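Local coordinates for xyloglucan-specific endo-beta-1,4-glucanase BoGH9A (Bacteroides ovatus, PDB 6DHT), which cleaves the beta-1,4-linked glucan backbone of xyloglucan internally, releasing xyloglucan oligosaccharides at the surface of this gut bacterium, at residues 396-399 with 400-404; 379-382 with 383-386; 469-472 with 473-476; 444-447 with 448-451. All blocks are in the same frame, centred on the assembly; numbering follows the deposited sequence.

Contact 1: residues 396-399 with 400-404; sequences ADRR and FADSL. With EDO (1,2-ethanediol), chain L.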
loop_
_atom_site.group_PDB
_atom_site.type_symbol
_atom_site.label_atom_id
_atom_site.label_comp_id
_atom_site.label_asym_id
_atom_site.label_seq_id
_atom_site.Cartn_x
_atom_site.Cartn_y
_atom_site.Cartn_z
ATOM N N ALA A 396 5.675 29.193 -14.156
ATOM C CA ALA A 396 4.272 28.850 -13.990
ATOM C C ALA A 396 4.153 27.485 -13.300
ATOM O O ALA A 396 3.289 27.290 -12.445
ATOM C CB ALA A 396 3.562 28.831 -15.339
ATOM N N ASP A 397 4.998 26.544 -13.702
ATOM C CA ASP A 397 4.939 25.193 -13.140
ATOM C C ASP A 397 5.369 25.189 -11.675
ATOM O O ASP A 397 4.789 24.453 -10.849
ATOM C CB ASP A 397 5.796 24.223 -13.940
ATOM C CG ASP A 397 5.158 23.829 -15.260
ATOM O OD1 ASP A 397 4.001 24.219 -15.497
ATOM O OD2 ASP A 397 5.834 23.119 -16.015
ATOM N N ARG A 398 6.361 25.996 -11.330
ATOM C CA ARG A 398 6.799 26.104 -9.949
ATOM C C ARG A 398 5.715 26.735 -9.102
ATOM O O ARG A 398 5.462 26.299 -7.971
ATOM C CB ARG A 398 8.080 26.927 -9.869
ATOM C CG ARG A 398 8.730 26.815 -8.523
ATOM C CD ARG A 398 9.792 25.732 -8.537
ATOM N NE ARG A 398 9.280 24.485 -8.004
ATOM C CZ ARG A 398 9.790 23.284 -8.257
ATOM N NH1 ARG A 398 10.840 23.128 -9.057
ATOM N NH2 ARG A 398 9.227 22.233 -7.706
ATOM N N ARG A 399 5.010 27.713 -9.648
ATOM C CA ARG A 399 3.928 28.357 -8.933
ATOM C C ARG A 399 2.809 27.338 -8.662
ATOM O O ARG A 399 2.231 27.316 -7.568
ATOM C CB ARG A 399 3.403 29.535 -9.751
ATOM C CG ARG A 399 2.320 30.370 -9.079
ATOM C CD ARG A 399 1.450 31.048 -10.135
ATOM N NE ARG A 399 2.257 31.561 -11.244
ATOM C CZ ARG A 399 1.872 31.603 -12.519
ATOM N NH1 ARG A 399 0.670 31.169 -12.885
ATOM N NH2 ARG A 399 2.701 32.083 -13.439
ATOM N N PHE A 400 2.494 26.518 -9.658
ATOM C CA PHE A 400 1.485 25.493 -9.487
ATOM C C PHE A 400 1.920 24.482 -8.417
ATOM O O PHE A 400 1.151 24.187 -7.483
ATOM C CB PHE A 400 1.213 24.782 -10.803
ATOM C CG PHE A 400 0.113 23.760 -10.718
ATOM C CD1 PHE A 400 -1.161 24.143 -10.352
ATOM C CD2 PHE A 400 0.358 22.443 -11.023
ATOM C CE1 PHE A 400 -2.188 23.208 -10.270
ATOM C CE2 PHE A 400 -0.662 21.493 -10.949
ATOM C CZ PHE A 400 -1.930 21.878 -10.579
ATOM N N ALA A 401 3.133 23.949 -8.547
ATOM C CA ALA A 401 3.661 23.026 -7.542
ATOM C C ALA A 401 3.606 23.646 -6.148
ATOM O O ALA A 401 3.179 22.991 -5.187
ATOM C CB ALA A 401 5.079 22.599 -7.881
ATOM N N ASP A 402 4.028 24.901 -6.021
ATOM C CA ASP A 402 4.023 25.577 -4.724
ATOM C C ASP A 402 2.622 25.608 -4.124
ATOM O O ASP A 402 2.472 25.450 -2.907
ATOM C CB ASP A 402 4.548 27.020 -4.831
ATOM C CG ASP A 402 6.060 27.097 -4.924
ATOM O OD1 ASP A 402 6.731 26.054 -4.811
ATOM O OD2 ASP A 402 6.582 28.222 -5.097
ATOM N N SER A 403 1.600 25.789 -4.956
ATOM C CA SER A 403 0.230 25.827 -4.469
ATOM C C SER A 403 -0.175 24.447 -3.945
ATOM O O SER A 403 -0.905 24.341 -2.959
ATOM C CB SER A 403 -0.761 26.321 -5.539
ATOM O OG SER A 403 -0.960 25.389 -6.592
ATOM N N LEU A 404 0.323 23.391 -4.573
ATOM C CA LEU A 404 -0.006 22.036 -4.128
ATOM C C LEU A 404 0.739 21.729 -2.844
ATOM O O LEU A 404 0.189 21.063 -1.943
ATOM C CB LEU A 404 0.385 21.025 -5.200
ATOM C CG LEU A 404 -0.299 21.127 -6.566
ATOM C CD1 LEU A 404 0.298 20.153 -7.566
ATOM C CD2 LEU A 404 -1.784 20.903 -6.446
HETATM C C1 EDO L . 7.088 23.032 -4.671
HETATM O O1 EDO L . 7.625 23.883 -5.693
HETATM C C2 EDO L . 7.856 21.715 -4.653
HETATM O O2 EDO L . 9.107 21.915 -3.988
#

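Contact 2: residues 379-382 with 383-386; sequences FALG and IFAW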
loop_
_atom_site.group_PDB
_atom_site.type_symbol
_atom_site.label_atom_id
_atom_site.label_comp_id
_atom_site.label_asym_id
_atom_site.label_seq_id
_atom_site.Cartn_x
_atom_site.Cartn_y
_atom_site.Cartn_z
ATOM N N PHE A 379 -5.594 11.868 -6.734
ATOM C CA PHE A 379 -5.047 13.240 -6.746
ATOM C C PHE A 379 -3.646 13.267 -6.168
ATOM O O PHE A 379 -2.747 13.896 -6.727
ATOM C CB PHE A 379 -5.928 14.209 -5.953
ATOM C CG PHE A 379 -7.079 14.821 -6.741
ATOM C CD1 PHE A 379 -6.896 15.351 -8.010
ATOM C CD2 PHE A 379 -8.333 14.920 -6.164
ATOM C CE1 PHE A 379 -7.947 15.941 -8.687
ATOM C CE2 PHE A 379 -9.382 15.489 -6.858
ATOM C CZ PHE A 379 -9.174 16.005 -8.119
ATOM N N ALA A 380 -3.455 12.598 -5.042
ATOM C CA ALA A 380 -2.163 12.646 -4.384
ATOM C C ALA A 380 -1.029 12.130 -5.258
ATOM O O ALA A 380 0.098 12.598 -5.153
ATOM C CB ALA A 380 -2.220 11.863 -3.060
ATOM N N LEU A 381 -1.301 11.159 -6.109
ATOM C CA LEU A 381 -0.247 10.606 -6.928
ATOM C C LEU A 381 0.193 11.646 -7.954
ATOM O O LEU A 381 1.357 11.734 -8.293
ATOM C CB LEU A 381 -0.688 9.317 -7.620
ATOM C CG LEU A 381 -1.062 8.154 -6.697
ATOM C CD1 LEU A 381 -1.325 6.921 -7.553
ATOM C CD2 LEU A 381 -0.024 7.902 -5.630
ATOM N N GLY A 382 -0.764 12.432 -8.412
ATOM C CA GLY A 382 -0.422 13.526 -9.304
ATOM C C GLY A 382 0.362 14.596 -8.574
ATOM O O GLY A 382 1.336 15.164 -9.105
ATOM N N ILE A 383 -0.065 14.902 -7.349
ATOM C CA ILE A 383 0.600 15.901 -6.524
ATOM C C ILE A 383 2.050 15.478 -6.268
ATOM O O ILE A 383 2.990 16.297 -6.392
ATOM C CB ILE A 383 -0.159 16.134 -5.202
ATOM C CG1 ILE A 383 -1.472 16.857 -5.494
ATOM C CG2 ILE A 383 0.672 16.917 -4.219
ATOM C CD1 ILE A 383 -2.405 16.982 -4.327
ATOM N N PHE A 384 2.263 14.202 -5.936
ATOM C CA PHE A 384 3.614 13.758 -5.650
ATOM C C PHE A 384 4.526 13.981 -6.864
ATOM O O PHE A 384 5.700 14.347 -6.716
ATOM C CB PHE A 384 3.671 12.265 -5.248
ATOM C CG PHE A 384 2.901 11.883 -3.992
ATOM C CD1 PHE A 384 2.578 12.784 -2.999
ATOM C CD2 PHE A 384 2.470 10.570 -3.853
ATOM C CE1 PHE A 384 1.864 12.359 -1.883
ATOM C CE2 PHE A 384 1.781 10.151 -2.737
ATOM C CZ PHE A 384 1.478 11.046 -1.761
ATOM N N ALA A 385 3.973 13.766 -8.056
ATOM C CA ALA A 385 4.731 13.957 -9.290
ATOM C C ALA A 385 5.147 15.425 -9.459
ATOM O O ALA A 385 6.304 15.718 -9.711
ATOM C CB ALA A 385 3.917 13.490 -10.464
ATOM N N TRP A 386 4.203 16.341 -9.266
ATOM C CA TRP A 386 4.512 17.777 -9.312
ATOM C C TRP A 386 5.536 18.230 -8.263
ATOM O O TRP A 386 6.286 19.177 -8.507
ATOM C CB TRP A 386 3.218 18.592 -9.164
ATOM C CG TRP A 386 2.437 18.649 -10.440
ATOM C CD1 TRP A 386 1.409 17.864 -10.803
ATOM C CD2 TRP A 386 2.640 19.572 -11.519
ATOM N NE1 TRP A 386 0.959 18.203 -12.063
ATOM C CE2 TRP A 386 1.694 19.275 -12.505
ATOM C CE3 TRP A 386 3.540 20.629 -11.738
ATOM C CZ2 TRP A 386 1.631 19.975 -13.710
ATOM C CZ3 TRP A 386 3.464 21.332 -12.922
ATOM C CH2 TRP A 386 2.518 21.005 -13.892
#

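Contact 3: residues 469-472 with 473-476; sequences RNMD and YILG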
loop_
_atom_site.group_PDB
_atom_site.type_symbol
_atom_site.label_atom_id
_atom_site.label_comp_id
_atom_site.label_asym_id
_atom_site.label_seq_id
_atom_site.Cartn_x
_atom_site.Cartn_y
_atom_site.Cartn_z
ATOM N N ARG A 469 5.168 7.681 14.239
ATOM C CA ARG A 469 4.142 7.350 15.240
ATOM C C ARG A 469 3.050 6.465 14.645
ATOM O O ARG A 469 2.586 5.508 15.278
ATOM C CB ARG A 469 3.522 8.608 15.849
ATOM C CG ARG A 469 4.471 9.398 16.716
ATOM C CD ARG A 469 3.884 10.734 17.165
ATOM N NE ARG A 469 4.811 11.487 18.003
ATOM C CZ ARG A 469 4.702 12.792 18.247
ATOM N NH1 ARG A 469 3.708 13.500 17.726
ATOM N NH2 ARG A 469 5.582 13.393 19.020
ATOM N N ASN A 470 2.613 6.776 13.429
ATOM C CA ASN A 470 1.589 5.977 12.777
ATOM C C ASN A 470 2.104 4.583 12.446
ATOM O O ASN A 470 1.350 3.604 12.533
ATOM C CB ASN A 470 1.074 6.652 11.492
ATOM C CG ASN A 470 -0.041 7.629 11.753
ATOM O OD1 ASN A 470 -0.293 8.003 12.889
ATOM N ND2 ASN A 470 -0.690 8.093 10.689
ATOM N N MET A 471 3.374 4.481 12.058
ATOM C CA MET A 471 3.973 3.157 11.890
ATOM C C MET A 471 3.991 2.357 13.213
ATOM O O MET A 471 3.672 1.165 13.215
ATOM C CB MET A 471 5.375 3.234 11.245
ATOM C CG MET A 471 5.998 1.874 11.008
ATOM S SD MET A 471 5.011 0.803 9.886
ATOM C CE MET A 471 5.546 1.541 8.388
ATOM N N ASP A 472 4.357 3.000 14.316
ATOM C CA ASP A 472 4.344 2.327 15.607
ATOM C C ASP A 472 2.955 1.756 15.893
ATOM O O ASP A 472 2.831 0.665 16.476
ATOM C CB ASP A 472 4.705 3.307 16.711
ATOM C CG ASP A 472 6.204 3.554 16.846
ATOM O OD1 ASP A 472 7.028 3.177 15.989
ATOM O OD2 ASP A 472 6.592 4.155 17.874
ATOM N N TYR A 473 1.916 2.502 15.533
ATOM C CA TYR A 473 0.543 2.057 15.753
ATOM C C TYR A 473 0.287 0.720 15.067
ATOM O O TYR A 473 -0.224 -0.221 15.700
ATOM C CB TYR A 473 -0.498 3.103 15.284
ATOM C CG TYR A 473 -1.918 2.745 15.647
ATOM C CD1 TYR A 473 -2.634 1.834 14.903
ATOM C CD2 TYR A 473 -2.519 3.296 16.759
ATOM C CE1 TYR A 473 -3.921 1.467 15.240
ATOM C CE2 TYR A 473 -3.807 2.946 17.098
ATOM C CZ TYR A 473 -4.501 2.045 16.333
ATOM O OH TYR A 473 -5.790 1.672 16.696
ATOM N N ILE A 474 0.575 0.578 13.780
ATOM C CA ILE A 474 0.263 -0.698 13.163
ATOM C C ILE A 474 1.170 -1.822 13.615
ATOM O O ILE A 474 0.785 -2.987 13.450
ATOM C CB ILE A 474 0.217 -0.679 11.638
ATOM C CG1 ILE A 474 1.605 -0.501 11.090
ATOM C CG2 ILE A 474 -0.807 0.373 11.087
ATOM C CD1 ILE A 474 1.713 -1.035 9.698
ATOM N N LEU A 475 2.346 -1.503 14.158
ATOM C CA LEU A 475 3.289 -2.520 14.603
ATOM C C LEU A 475 3.102 -2.954 16.068
ATOM O O LEU A 475 3.915 -3.710 16.594
ATOM C CB LEU A 475 4.729 -2.081 14.304
ATOM C CG LEU A 475 5.026 -1.854 12.823
ATOM C CD1 LEU A 475 6.429 -1.304 12.712
ATOM C CD2 LEU A 475 4.846 -3.124 12.016
ATOM N N GLY A 476 2.041 -2.468 16.698
ATOM C CA GLY A 476 1.651 -2.992 18.005
ATOM C C GLY A 476 1.175 -1.970 19.013
ATOM O O GLY A 476 0.592 -2.349 20.055
#

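Contact 4: residues 444-447 with 448-451; sequences CMNQ and GVSL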
loop_
_atom_site.group_PDB
_atom_site.type_symbol
_atom_site.label_atom_id
_atom_site.label_comp_id
_atom_site.label_asym_id
_atom_site.label_seq_id
_atom_site.Cartn_x
_atom_site.Cartn_y
_atom_site.Cartn_z
ATOM N N CYS A 444 -4.231 5.024 8.139
ATOM C CA CYS A 444 -3.029 5.115 8.970
ATOM C C CYS A 444 -1.734 5.200 8.135
ATOM O O CYS A 444 -0.939 6.121 8.285
ATOM C CB CYS A 444 -2.986 3.953 9.960
ATOM S SG CYS A 444 -1.694 4.073 11.191
ATOM N N MET A 445 -1.534 4.224 7.252
ATOM C CA MET A 445 -0.323 4.243 6.434
ATOM C C MET A 445 -0.301 5.452 5.499
ATOM O O MET A 445 0.716 6.131 5.393
ATOM C CB MET A 445 -0.181 2.979 5.577
ATOM C CG MET A 445 0.219 1.728 6.291
ATOM S SD MET A 445 1.827 1.734 7.025
ATOM C CE MET A 445 1.428 2.270 8.699
ATOM N N ASN A 446 -1.403 5.719 4.806
ATOM C CA ASN A 446 -1.338 6.767 3.779
ATOM C C ASN A 446 -1.317 8.164 4.391
ATOM O O ASN A 446 -0.797 9.106 3.787
ATOM C CB ASN A 446 -2.419 6.573 2.711
ATOM C CG ASN A 446 -2.088 5.438 1.811
ATOM O OD1 ASN A 446 -0.951 4.970 1.796
ATOM N ND2 ASN A 446 -3.080 4.926 1.110
ATOM N N GLN A 447 -1.833 8.306 5.597
ATOM C CA GLN A 447 -1.594 9.536 6.364
ATOM C C GLN A 447 -0.102 9.676 6.675
ATOM O O GLN A 447 0.490 10.747 6.493
ATOM C CB GLN A 447 -2.403 9.490 7.660
ATOM C CG GLN A 447 -2.371 10.696 8.520
ATOM C CD GLN A 447 -3.258 10.478 9.718
ATOM O OE1 GLN A 447 -2.809 9.984 10.745
ATOM N NE2 GLN A 447 -4.539 10.745 9.558
ATOM N N GLY A 448 0.515 8.578 7.106
ATOM C CA GLY A 448 1.956 8.525 7.291
ATOM C C GLY A 448 2.749 8.897 6.055
ATOM O O GLY A 448 3.697 9.665 6.139
ATOM N N VAL A 449 2.378 8.334 4.910
ATOM C CA VAL A 449 3.045 8.642 3.641
ATOM C C VAL A 449 2.941 10.150 3.368
ATOM O O VAL A 449 3.921 10.787 2.955
ATOM C CB VAL A 449 2.433 7.835 2.479
ATOM C CG1 VAL A 449 2.998 8.292 1.132
ATOM C CG2 VAL A 449 2.697 6.356 2.637
ATOM N N SER A 450 1.751 10.708 3.556
ATOM C CA SER A 450 1.503 12.141 3.358
ATOM C C SER A 450 2.401 12.987 4.268
ATOM O O SER A 450 3.006 13.995 3.837
ATOM C CB SER A 450 0.036 12.466 3.560
ATOM O OG SER A 450 -0.781 11.697 2.719
ATOM N N LEU A 451 2.524 12.585 5.534
ATOM C CA LEU A 451 3.404 13.294 6.476
ATOM C C LEU A 451 4.856 13.192 6.080
ATOM O O LEU A 451 5.622 14.152 6.237
ATOM C CB LEU A 451 3.184 12.721 7.892
ATOM C CG LEU A 451 1.836 13.093 8.497
ATOM C CD1 LEU A 451 1.541 12.245 9.721
ATOM C CD2 LEU A 451 1.801 14.591 8.860
#

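Contact 1: residues 396-399 with 400-404
Arg398 and Asp402, one helical turn apart near the start of helix 395-416, face each other across a bound 1,2-ethanediol. Their charges stay beyond salt-bridge distance, with Arg398 NE 4.4 Å from Asp402 OD1. The diol, probably from the crystallisation liquor, fills that interval: its O1 accepts from Arg398 NE at 2.9 Å and, through a more bent bond, from Arg398 NH2 at 3.1 Å. The same hydroxyl donates to Asp402 OD1 with a short O1 to OD1 distance of 2.5 Å. Arg398 starts with CG opposite the backbone N (chi1 -167°) and then bends twice, at chi2 and chi3, which brings the edge of its guanidinium round to the hydroxyl. Replacing Arg398 by an alanine would probably leave the Asp402 carboxylate without its nearby positive charge and the diol hydroxyl without two of its three bonds.

The backbone runs in regular i to i+4 steps; Ala401 N to Asp397 O, 2.9 Å, is almost straight. Ser403 folds back as well, its OG giving a 2.6 Å bond to a lone pair of Phe400 O, in the carbonyl plane, while Leu404 N binds that oxygen too.

Elsewhere the helix is tied to its surroundings. Asp397 forms a salt bridge with Arg359 and accepts from Tyr350 OH, and Phe400 meets Trp386 of helix 379-386 edge-to-face. The diol-bridged pair is consistent with a loose electrostatic match at a partly exposed helix face, in which one small hydroxyl, accepting from the arginine and donating to the carboxylate, joins groups too far apart for a salt bridge.

Contact 2: residues 379-382 with 383-386
Phe384 lies back over Ala380 within helix 379-386, a short helix of the (alpha/alpha)6 barrel that glycoside hydrolase family 9 enzymes share. Backbone bonds step from i to i+4: Phe384 N to Ala380 O is 2.8 Å, whereas Ala385 N to Leu381 O, at 3.3 Å, is weak.

Ala380 O has a second neighbour, since one face of the Phe384 ring covers it off-centre, toward the rim, with CG 3.1 Å from the oxygen. The torsion that sets Phe384 CG beside its own N (chi1 -61°) carries the ring over the very carbonyl this N binds.

Apolar contacts complete the ring's setting. Ala380 CB meets Phe384 CZ at 4.0 Å, and Leu381 CD2 lies 4.1 Å from Phe384 CD2, the two side chains crossing at a slant. Beyond the segments Phe384 stacks on Tyr453, and Leu381 packs against helix 176-192. A serine in place of Phe384 would probably open a gap beside Leu381 CD2 and deprive Tyr453 of its stacking partner.

At the last turn Trp386, whose NE1 binds Ser347 OG, turns its indole edge to a backbone oxygen: CD1 lies 3.2 Å from Gly382 O, near the ring plane.

Contact 3: residues 469-472 with 473-476
The C-terminal turn of helix 461-474 comes to its end where Met471 meets Ile474 and Leu475. Met471 does the touching with its middle atoms: CG lies 3.6 Å from Leu475 CD1, and SD lies 3.8 Å from Ile474 CD1. Its CG is anti to the backbone N (chi1 -178°), and further bends at chi2 and chi3 turn the thioether across both partners. Ile474 reaches it with CG1 in the crowded position between N and carbonyl carbon (chi1 70°). Leu475 also folds its branch point over the backbone, with CG 3.3 Å from Met471 O. Met471 further packs on helix 551-567, so this apolar cluster joins neighbouring helices of the (alpha/alpha)6 barrel.

The hydrogen bonding loosens as the helix unwinds. Ile474 N to Asn470 O is weak at 3.4 Å, and Leu475 N divides itself between Met471 O at 3.1 Å and, weakly, Asp472 O at 3.2 Å. Leu475 is the first residue to depart from helical angles. Gly476 follows with a phi of 140°, where any CB would be pressed against the carbonyl oxygen of Leu475.

This end of the helix borders the N-terminal Ig-like domain: Asp472 accepts from Asn21, Arg469 forms a salt bridge with Glu30, and the backbones of Leu475 and Gln22 are hydrogen-bonded. Within the catalytic domain, Arg477 and Glu420 are second salt-bridge partners of Asp472 and Arg469 respectively.

Contact 4: residues 444-447 with 448-451
Regular i to i+4 hydrogen bonds run through these two buried turns of helix 439-458, from Gly448 N to Cys444 O at 3.1 Å through to Leu451 N to Gln447 O at 2.9 Å. Ser450 adds its side chain to the ladder. Its OG, set beside its own N (chi1 -56°), donates to Asn446 O at 2.8 Å, while Ser450 N binds the same oxygen at 3.0 Å from above the carbonyl plane. Two bonds from one residue thus grip a single carbonyl, and Ser450 OG has a further partner in Tyr370 OH.

Asn446 and Val449 lie alongside each other and point the same way, with OD1 4.0 Å from Val449 CG2. That methyl offers OD1 no hydrogen bond, and the oxygen is buried here with no polar partner in the model; ND2 bonds weakly to Pro373 O.

The helix belongs to the (alpha/alpha)6 barrel and packs against helices 395-416, 461-474 and 551-567. Gln447 extends toward its neighbours, with CG anti to the backbone N and the chain straight beyond it. Its OE1 takes a hydrogen bond from Asn470 ND2, which also donates to Cys444 O and so ties this part of the helix to helix 461-474; NE2 binds a di(hydroxyethyl)ether, probably from the crystallisation liquor. Leu451 turns back over Gln447, its CG 3.4 Å from Gln447 O, and Val449 packs on Ala559 of helix 551-567.

In the fold
All four contacts are local, each about two turns long, on helices of the family 9 catalytic domain, met along the chain in the order 2, 1, 4, 3; contact 3 runs off the C-terminal end of its helix. Contacts 2 and 1 sit on consecutive helices, 379-386 and 395-416, with centres 12 Å apart and touching through Trp386. Contacts 4 and 3 likewise occupy the consecutive helices 439-458 and 461-474, centres 11 Å apart. Contact 2 also touches contact 4, by Phe384 against Val449, which links the two pairs. Contacts 1 and 3 lie farthest apart, about 33 Å between centres. Together they trace a path through the helical barrel, from its partly exposed margin to the border with the Ig-like domain.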